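Local coordinates for CrtC domain-containing protein (Fusarium vanettenii 77-13-4, PDB 7A0Q) that probably hydrates the phytoalexin kievitone, acting as a fungal kievitone hydratase of the lyase class built from two lipocalin-like domains, at residues R272-D286 with K298-G310. Sequence-based numbering, arbitrary orientation.
Sequences RTYESATGRVTYPLD and KLSSYTEDQELVG
Strands 282-286 and 298-301 run antiparallel but strongly splayed, at 121°, and make a non-hydrogen-bonded pair of Asp286 with Ser300, beside which Ser301 N donates to Leu285 O (2.9 Å, nearly straight). At this end Asp286 OD1 accepts from Ser300 OG at 2.7 Å and forms a long salt bridge with Lys298 NZ, while OD2 uses its syn lone pair for Arg272 NE (2.8 Å). Arg272, bent at chi3, brings NH2 to Ser301 O at 3.1 Å in both the guanidinium and carbonyl planes, while Leu285 CB packs over one guanidinium face. Strands 282-291 and 295-308 are neighbours in the eight-stranded up-and-down barrel of the lipocalin-like domain; past Ser301 the pairing stops and side chains bridge to the hairpin of 273-275 and 282-286. Tyr274, with CG anti to its nitrogen (chi1 -179°), lays one ring face under Asp305 CA, a CH-pi contact 4.0 Å from the centroid. Beyond it the carboxylate of the extended Glu307 side chain, nearly perpendicular to the Tyr283 ring, enters the type I turn from Ser276 to Gly279: OE1 takes Ala277 N on its syn side at 2.9 Å, and OE2 accepts from Tyr283 OH (2.7 Å) on the anti side, tilted 29° out of the carboxylate plane. A water links OE1 to Tyr274 OH, and Ala277 CB rests on Val309 CG2.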
loop_
_atom_site.group_PDB
_atom_site.type_symbol
_atom_site.label_atom_id
_atom_site.label_comp_id
_atom_site.label_asym_id
_atom_site.label_seq_id
_atom_site.Cartn_x
_atom_site.Cartn_y
_atom_site.Cartn_z
ATOM N N ARG A 272 -20.047 11.605 1.875
ATOM C CA ARG A 272 -20.214 10.161 1.792
ATOM C C ARG A 272 -19.363 9.514 2.871
ATOM O O ARG A 272 -18.224 9.928 3.107
ATOM C CB ARG A 272 -19.797 9.619 0.428
ATOM C CG ARG A 272 -20.437 10.304 -0.762
ATOM C CD ARG A 272 -20.107 9.567 -2.049
ATOM N NE ARG A 272 -18.668 9.375 -2.212
ATOM C CZ ARG A 272 -18.110 8.259 -2.670
ATOM N NH1 ARG A 272 -18.869 7.228 -3.013
ATOM N NH2 ARG A 272 -16.791 8.172 -2.788
ATOM N N THR A 273 -19.919 8.513 3.542
ATOM C CA THR A 273 -19.218 7.869 4.638
ATOM C C THR A 273 -19.433 6.368 4.568
ATOM O O THR A 273 -20.337 5.876 3.888
ATOM C CB THR A 273 -19.679 8.383 6.014
ATOM O OG1 THR A 273 -21.084 8.149 6.172
ATOM C CG2 THR A 273 -19.381 9.869 6.177
ATOM N N TYR A 274 -18.573 5.647 5.283
ATOM C CA TYR A 274 -18.755 4.224 5.542
ATOM C C TYR A 274 -18.548 3.979 7.028
ATOM O O TYR A 274 -17.462 4.241 7.556
ATOM C CB TYR A 274 -17.787 3.356 4.729
ATOM C CG TYR A 274 -18.015 1.885 4.997
ATOM C CD1 TYR A 274 -19.190 1.261 4.582
ATOM C CD2 TYR A 274 -17.082 1.125 5.697
ATOM C CE1 TYR A 274 -19.423 -0.070 4.839
ATOM C CE2 TYR A 274 -17.307 -0.222 5.957
ATOM C CZ TYR A 274 -18.486 -0.811 5.525
ATOM O OH TYR A 274 -18.739 -2.143 5.771
ATOM N N GLU A 275 -19.577 3.476 7.703
ATOM C CA GLU A 275 -19.427 3.114 9.105
ATOM C C GLU A 275 -18.719 1.771 9.219
ATOM O O GLU A 275 -19.104 0.801 8.564
ATOM C CB GLU A 275 -20.785 3.063 9.811
ATOM C CG GLU A 275 -21.512 4.395 9.867
ATOM C CD GLU A 275 -20.906 5.355 10.876
ATOM O OE1 GLU A 275 -20.053 4.924 11.683
ATOM O OE2 GLU A 275 -21.289 6.550 10.876
ATOM N N SER A 276 -17.682 1.729 10.054
ATOM C CA SER A 276 -16.938 0.502 10.296
ATOM C C SER A 276 -17.848 -0.595 10.828
ATOM O O SER A 276 -18.747 -0.344 11.637
ATOM C CB SER A 276 -15.812 0.766 11.294
ATOM O OG SER A 276 -15.143 -0.437 11.623
ATOM N N ALA A 277 -17.594 -1.829 10.387
ATOM C CA ALA A 277 -18.287 -2.976 10.960
ATOM C C ALA A 277 -18.005 -3.134 12.448
ATOM O O ALA A 277 -18.780 -3.797 13.146
ATOM C CB ALA A 277 -17.892 -4.257 10.217
ATOM N N THR A 278 -16.912 -2.554 12.952
ATOM C CA THR A 278 -16.602 -2.630 14.374
ATOM C C THR A 278 -17.484 -1.722 15.208
ATOM O O THR A 278 -17.499 -1.863 16.435
ATOM C CB THR A 278 -15.143 -2.257 14.641
ATOM O OG1 THR A 278 -14.963 -0.861 14.374
ATOM C CG2 THR A 278 -14.184 -3.083 13.769
ATOM N N GLY A 279 -18.200 -0.799 14.576
ATOM C CA GLY A 279 -18.970 0.201 15.279
ATOM C C GLY A 279 -18.161 1.335 15.861
ATOM O O GLY A 279 -18.736 2.203 16.531
ATOM N N ARG A 280 -16.849 1.377 15.616
ATOM C CA ARG A 280 -15.975 2.271 16.362
ATOM C C ARG A 280 -15.645 3.566 15.642
ATOM O O ARG A 280 -15.181 4.508 16.292
ATOM C CB ARG A 280 -14.661 1.563 16.711
ATOM C CG ARG A 280 -14.842 0.286 17.483
ATOM C CD ARG A 280 -15.116 0.564 18.947
ATOM N NE ARG A 280 -14.830 -0.612 19.760
ATOM C CZ ARG A 280 -14.850 -0.625 21.088
ATOM N NH1 ARG A 280 -15.149 0.481 21.756
ATOM N NH2 ARG A 280 -14.577 -1.744 21.748
ATOM N N VAL A 281 -15.855 3.648 14.330
ATOM C CA VAL A 281 -15.383 4.803 13.576
ATOM C C VAL A 281 -16.182 4.921 12.287
ATOM O O VAL A 281 -16.660 3.924 11.738
ATOM C CB VAL A 281 -13.860 4.694 13.308
ATOM C CG1 VAL A 281 -13.557 3.544 12.365
ATOM C CG2 VAL A 281 -13.311 6.005 12.770
ATOM N N THR A 282 -16.332 6.156 11.811
ATOM C CA THR A 282 -16.958 6.485 10.536
ATOM C C THR A 282 -15.878 6.958 9.574
ATOM O O THR A 282 -15.221 7.974 9.830
ATOM C CB THR A 282 -18.008 7.581 10.706
ATOM O OG1 THR A 282 -18.899 7.227 11.769
ATOM C CG2 THR A 282 -18.791 7.778 9.423
ATOM N N TYR A 283 -15.708 6.240 8.463
ATOM C CA TYR A 283 -14.686 6.650 7.505
ATOM C C TYR A 283 -15.248 7.673 6.519
ATOM O O TYR A 283 -16.352 7.492 6.004
ATOM C CB TYR A 283 -14.166 5.452 6.715
ATOM C CG TYR A 283 -13.607 4.327 7.551
ATOM C CD1 TYR A 283 -12.415 4.477 8.253
ATOM C CD2 TYR A 283 -14.263 3.103 7.626
ATOM C CE1 TYR A 283 -11.901 3.439 9.012
ATOM C CE2 TYR A 283 -13.757 2.067 8.386
ATOM C CZ TYR A 283 -12.574 2.233 9.068
ATOM O OH TYR A 283 -12.080 1.195 9.817
ATOM N N PRO A 284 -14.503 8.736 6.219
ATOM C CA PRO A 284 -14.847 9.569 5.065
ATOM C C PRO A 284 -14.539 8.824 3.775
ATOM O O PRO A 284 -13.708 7.912 3.739
ATOM C CB PRO A 284 -13.940 10.789 5.229
ATOM C CG PRO A 284 -12.718 10.226 5.914
ATOM C CD PRO A 284 -13.209 9.121 6.817
ATOM N N LEU A 285 -15.219 9.222 2.695
ATOM C CA LEU A 285 -15.078 8.543 1.410
ATOM C C LEU A 285 -14.643 9.470 0.279
ATOM O O LEU A 285 -14.581 9.034 -0.871
ATOM C CB LEU A 285 -16.381 7.834 1.025
ATOM C CG LEU A 285 -16.753 6.613 1.861
ATOM C CD1 LEU A 285 -17.971 5.933 1.261
ATOM C CD2 LEU A 285 -15.588 5.615 1.945
ATOM N N ASP A 286 -14.339 10.733 0.572
ATOM C CA ASP A 286 -13.775 11.652 -0.406
ATOM C C ASP A 286 -12.769 12.535 0.313
ATOM O O ASP A 286 -12.839 12.704 1.528
ATOM C CB ASP A 286 -14.854 12.516 -1.086
ATOM C CG ASP A 286 -15.884 11.679 -1.827
ATOM O OD1 ASP A 286 -15.675 11.384 -3.021
ATOM O OD2 ASP A 286 -16.895 11.296 -1.204
ATOM N N LYS A 298 -8.659 15.972 -6.060
ATOM C CA LYS A 298 -9.960 15.621 -5.506
ATOM C C LYS A 298 -10.096 14.112 -5.647
ATOM O O LYS A 298 -10.145 13.601 -6.768
ATOM C CB LYS A 298 -11.080 16.351 -6.251
ATOM C CG LYS A 298 -12.482 15.936 -5.856
ATOM C CD LYS A 298 -12.801 16.281 -4.407
ATOM C CE LYS A 298 -13.335 15.071 -3.649
ATOM N NZ LYS A 298 -14.365 14.307 -4.427
ATOM N N LEU A 299 -10.142 13.399 -4.524
ATOM C CA LEU A 299 -10.046 11.944 -4.517
ATOM C C LEU A 299 -11.330 11.326 -3.974
ATOM O O LEU A 299 -11.954 11.866 -3.057
ATOM C CB LEU A 299 -8.835 11.489 -3.684
ATOM C CG LEU A 299 -7.536 12.276 -3.916
ATOM C CD1 LEU A 299 -7.304 13.384 -2.868
ATOM C CD2 LEU A 299 -6.331 11.322 -3.996
ATOM N N SER A 300 -11.717 10.180 -4.536
ATOM C CA SER A 300 -12.982 9.545 -4.181
ATOM C C SER A 300 -12.805 8.043 -4.064
ATOM O O SER A 300 -12.241 7.409 -4.962
ATOM C CB SER A 300 -14.063 9.857 -5.219
ATOM O OG SER A 300 -14.222 11.256 -5.348
ATOM N N SER A 301 -13.304 7.477 -2.973
ATOM C CA SER A 301 -13.284 6.030 -2.838
ATOM C C SER A 301 -14.191 5.402 -3.893
ATOM O O SER A 301 -15.287 5.900 -4.172
ATOM C CB SER A 301 -13.715 5.618 -1.435
ATOM O OG SER A 301 -13.579 4.216 -1.263
ATOM N N TYR A 302 -13.717 4.305 -4.486
ATOM C CA TYR A 302 -14.407 3.685 -5.619
ATOM C C TYR A 302 -15.750 3.088 -5.208
ATOM O O TYR A 302 -16.721 3.135 -5.974
ATOM C CB TYR A 302 -13.507 2.608 -6.216
ATOM C CG TYR A 302 -13.904 2.090 -7.581
ATOM C CD1 TYR A 302 -13.613 2.814 -8.734
ATOM C CD2 TYR A 302 -14.527 0.858 -7.719
ATOM C CE1 TYR A 302 -13.955 2.329 -9.988
ATOM C CE2 TYR A 302 -14.870 0.368 -8.961
ATOM C CZ TYR A 302 -14.582 1.110 -10.089
ATOM O OH TYR A 302 -14.916 0.619 -11.331
ATOM N N THR A 303 -15.813 2.498 -4.019
ATOM C CA THR A 303 -17.039 1.934 -3.479
ATOM C C THR A 303 -16.963 2.013 -1.961
ATOM O O THR A 303 -15.881 2.148 -1.384
ATOM C CB THR A 303 -17.256 0.494 -3.964
ATOM O OG1 THR A 303 -18.606 0.101 -3.694
ATOM C CG2 THR A 303 -16.301 -0.474 -3.263
ATOM N N GLU A 304 -18.131 1.945 -1.316
ATOM C CA GLU A 304 -18.227 2.294 0.101
ATOM C C GLU A 304 -17.471 1.305 0.984
ATOM O O GLU A 304 -16.609 1.698 1.778
ATOM C CB GLU A 304 -19.695 2.374 0.537
ATOM C CG GLU A 304 -20.481 3.540 -0.045
ATOM C CD GLU A 304 -20.905 3.305 -1.487
ATOM O OE1 GLU A 304 -20.740 2.171 -1.984
ATOM O OE2 GLU A 304 -21.412 4.253 -2.122
ATOM N N ASP A 305 -17.803 0.019 0.887
ATOM C CA ASP A 305 -17.239 -1.003 1.768
ATOM C C ASP A 305 -15.920 -1.500 1.181
ATOM O O ASP A 305 -15.902 -2.265 0.214
ATOM C CB ASP A 305 -18.229 -2.147 1.958
ATOM C CG ASP A 305 -17.683 -3.266 2.841
ATOM O OD1 ASP A 305 -16.616 -3.089 3.474
ATOM O OD2 ASP A 305 -18.333 -4.332 2.903
ATOM N N GLN A 306 -14.810 -1.063 1.775
ATOM C CA GLN A 306 -13.479 -1.602 1.481
ATOM C C GLN A 306 -12.679 -1.709 2.775
ATOM O O GLN A 306 -11.510 -1.322 2.851
ATOM C CB GLN A 306 -12.736 -0.751 0.451
ATOM C CG GLN A 306 -13.499 -0.519 -0.848
ATOM C CD GLN A 306 -12.657 0.158 -1.907
ATOM O OE1 GLN A 306 -11.761 -0.450 -2.481
ATOM N NE2 GLN A 306 -12.930 1.437 -2.159
ATOM N N GLU A 307 -13.314 -2.254 3.817
ATOM C CA GLU A 307 -12.731 -2.331 5.151
ATOM C C GLU A 307 -12.283 -3.752 5.479
ATOM O O GLU A 307 -13.085 -4.694 5.428
ATOM C CB GLU A 307 -13.724 -1.850 6.208
ATOM C CG GLU A 307 -13.128 -1.854 7.602
ATOM C CD GLU A 307 -14.163 -1.560 8.674
ATOM O OE1 GLU A 307 -15.331 -1.976 8.502
ATOM O OE2 GLU A 307 -13.795 -0.921 9.677
ATOM N N LEU A 308 -11.007 -3.896 5.829
ATOM C CA LEU A 308 -10.498 -5.113 6.446
ATOM C C LEU A 308 -10.890 -5.097 7.917
ATOM O O LEU A 308 -10.473 -4.202 8.656
ATOM C CB LEU A 308 -8.977 -5.186 6.302
ATOM C CG LEU A 308 -8.404 -4.972 4.897
ATOM C CD1 LEU A 308 -6.890 -4.943 4.914
ATOM C CD2 LEU A 308 -8.872 -6.078 4.005
ATOM N N VAL A 309 -11.683 -6.076 8.346
ATOM C CA VAL A 309 -12.313 -6.047 9.664
ATOM C C VAL A 309 -11.543 -6.958 10.607
ATOM O O VAL A 309 -11.555 -8.187 10.461
ATOM C CB VAL A 309 -13.786 -6.458 9.596
ATOM C CG1 VAL A 309 -14.383 -6.425 10.998
ATOM C CG2 VAL A 309 -14.542 -5.542 8.659
ATOM N N GLY A 310 -10.899 -6.360 11.605
ATOM C CA GLY A 310 -10.158 -7.101 12.597
ATOM C C GLY A 310 -10.918 -7.182 13.910
ATOM O O GLY A 310 -12.032 -6.688 14.051
HETATM O O HOH W 1 -17.955 5.677 -5.672
HETATM O O HOH W 2 -17.012 -3.513 7.128
#